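Local coordinates for virulent strain associated lipoprotein (Borreliella spielmanii A14S, PDB 6FZZ) that is an outer surface lipoprotein of the PFam54 family that probably binds glutathione, as its Borrelia burgdorferi relative BBE31 does, at residues 30-33 with 34-38. Numbering follows the deposited sequence.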
loop_
_atom_site.group_PDB
_atom_site.type_symbol
_atom_site.label_atom_id
_atom_site.label_comp_id
_atom_site.label_asym_id
_atom_site.label_seq_id
_atom_site.Cartn_x
_atom_site.Cartn_y
_atom_site.Cartn_z
ATOM N N ASN A 30 0.370 12.521 5.619
ATOM C CA ASN A 30 -0.796 12.556 6.505
ATOM C C ASN A 30 -2.082 12.991 5.800
ATOM O O ASN A 30 -3.170 12.357 5.957
ATOM C CB ASN A 30 -0.542 13.367 7.771
ATOM C CG ASN A 30 -1.651 13.166 8.807
ATOM O OD1 ASN A 30 -1.814 12.074 9.298
ATOM N ND2 ASN A 30 -2.464 14.180 9.038
ATOM N N THR A 31 -1.971 13.977 4.914
ATOM C CA THR A 31 -3.123 14.318 4.050
ATOM C C THR A 31 -3.587 13.186 3.151
ATOM O O THR A 31 -4.808 12.920 3.045
ATOM C CB THR A 31 -2.817 15.561 3.154
ATOM O OG1 THR A 31 -2.680 16.624 4.034
ATOM C CG2 THR A 31 -3.959 15.874 2.204
ATOM N N ASP A 32 -2.648 12.513 2.489
ATOM C CA ASP A 32 -3.015 11.317 1.731
ATOM C C ASP A 32 -3.710 10.295 2.604
ATOM O O ASP A 32 -4.747 9.798 2.197
ATOM C CB ASP A 32 -1.831 10.653 1.029
ATOM C CG ASP A 32 -1.263 11.529 -0.084
ATOM O OD1 ASP A 32 -1.988 12.411 -0.589
ATOM O OD2 ASP A 32 -0.086 11.350 -0.446
ATOM N N ARG A 33 -3.176 9.991 3.791
ATOM C CA ARG A 33 -3.834 9.021 4.663
ATOM C C ARG A 33 -5.292 9.390 4.895
ATOM O O ARG A 33 -6.163 8.501 4.952
ATOM C CB ARG A 33 -3.148 8.892 6.031
ATOM C CG ARG A 33 -3.869 7.873 6.869
ATOM C CD ARG A 33 -3.246 7.639 8.217
ATOM N NE ARG A 33 -3.575 6.319 8.815
ATOM C CZ ARG A 33 -4.203 6.105 9.989
ATOM N NH1 ARG A 33 -4.724 7.118 10.693
ATOM N NH2 ARG A 33 -4.306 4.850 10.486
ATOM N N LYS A 34 -5.577 10.681 5.054
ATOM C CA LYS A 34 -6.971 11.131 5.322
ATOM C C LYS A 34 -7.895 10.856 4.115
ATOM O O LYS A 34 -9.065 10.480 4.260
ATOM C CB LYS A 34 -7.024 12.616 5.741
ATOM C CG LYS A 34 -6.529 12.837 7.147
ATOM C CD LYS A 34 -6.229 14.309 7.412
ATOM C CE LYS A 34 -6.785 14.788 8.753
ATOM N NZ LYS A 34 -5.766 15.568 9.496
ATOM N N LYS A 35 -7.336 10.981 2.929
ATOM C CA LYS A 35 -7.971 10.560 1.706
ATOM C C LYS A 35 -8.498 9.113 1.691
ATOM O O LYS A 35 -9.626 8.805 1.289
ATOM C CB LYS A 35 -7.009 10.768 0.563
ATOM C CG LYS A 35 -7.636 11.267 -0.725
ATOM C CD LYS A 35 -6.528 11.708 -1.716
ATOM C CE LYS A 35 -5.634 10.549 -2.163
ATOM N NZ LYS A 35 -4.778 10.910 -3.340
ATOM N N TYR A 36 -7.651 8.218 2.105
ATOM C CA TYR A 36 -8.025 6.825 2.227
ATOM C C TYR A 36 -9.078 6.560 3.281
ATOM O O TYR A 36 -9.882 5.690 3.048
ATOM C CB TYR A 36 -6.769 6.007 2.502
ATOM C CG TYR A 36 -5.651 6.362 1.552
ATOM C CD1 TYR A 36 -5.924 6.740 0.235
ATOM C CD2 TYR A 36 -4.314 6.354 1.989
ATOM C CE1 TYR A 36 -4.877 7.118 -0.615
ATOM C CE2 TYR A 36 -3.265 6.657 1.137
ATOM C CZ TYR A 36 -3.543 7.097 -0.131
ATOM O OH TYR A 36 -2.502 7.412 -0.952
ATOM N N GLU A 37 -9.047 7.292 4.413
ATOM C CA GLU A 37 -10.086 7.187 5.478
ATOM C C GLU A 37 -11.384 7.631 4.893
ATOM O O GLU A 37 -12.394 7.028 5.137
ATOM C CB GLU A 37 -9.785 8.010 6.729
ATOM C CG GLU A 37 -8.654 7.476 7.584
ATOM C CD GLU A 37 -8.060 8.566 8.468
ATOM O OE1 GLU A 37 -8.718 9.578 8.656
ATOM O OE2 GLU A 37 -6.947 8.434 8.976
ATOM N N LYS A 38 -11.339 8.670 4.071
ATOM C CA LYS A 38 -12.526 9.180 3.399
ATOM C C LYS A 38 -13.066 8.179 2.383
ATOM O O LYS A 38 -14.279 8.010 2.324
ATOM C CB LYS A 38 -12.258 10.591 2.806
ATOM C CG LYS A 38 -13.362 11.102 1.891
ATOM C CD LYS A 38 -13.254 12.611 1.641
ATOM C CE LYS A 38 -14.562 13.171 1.076
ATOM N NZ LYS A 38 -14.417 14.554 0.561
#
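Tyr36 lays one face of its ring against the carbonyl oxygen of Asp32, one turn back along the same helix. Asp32 O sits over the ring centre, 3.4 Å above its plane, while it also accepts a weak hydrogen bond from Tyr36 N. The ring is folded back by its first torsion, which sets CG anti to its own carbonyl carbon (chi1 -48°); the phenol thus lies along the preceding turn, where Tyr36 OH comes 3.9 Å from Asp32 CB. This is the close-packed part, and the Tyr36 ring is buried. The backbone beneath is regular alpha-helix: Lys34 N donates a hydrogen bond to Asn30 O at 3.1 Å, and Glu37 N donates one to Arg33 O at 3.2 Å.

Arg33 and Glu37, an i to i+4 pair, are partly exposed and held by charge. Arg33 NH1 stands 3.1 Å from Glu37 OE2, but the carboxylate plane is turned 89° from the guanidinium and the oxygen lies well out of the guanidinium plane, with no N-H aimed at it. The extended arginine, CG anti to the backbone N (chi1 -180°), makes a salt bridge through NE to Asp120.

The solvent side is looser. Lys34, bent near its end, passes across the Asn30 amide; its NZ lies 3.6 Å from Asn30 ND2, a contact between two donors and not a hydrogen bond. Lys35 runs beside Asp32, yet Lys35 NZ stops 4.2 Å from Asp32 OD1, beyond a salt bridge; Lys28 is a further weak, long ion-pair partner of that oxygen.

Within helix 15-41, part of a predicted coiled coil, the Tyr36 and Arg33–Glu37 side faces its neighbours: Tyr36 OH hydrogen-bonds Lys155 of helix 138-170, Arg33, Tyr36 and Glu37 touch Lys78 of helix 71-83, and Arg33 reaches Ile124 on helix 105-126.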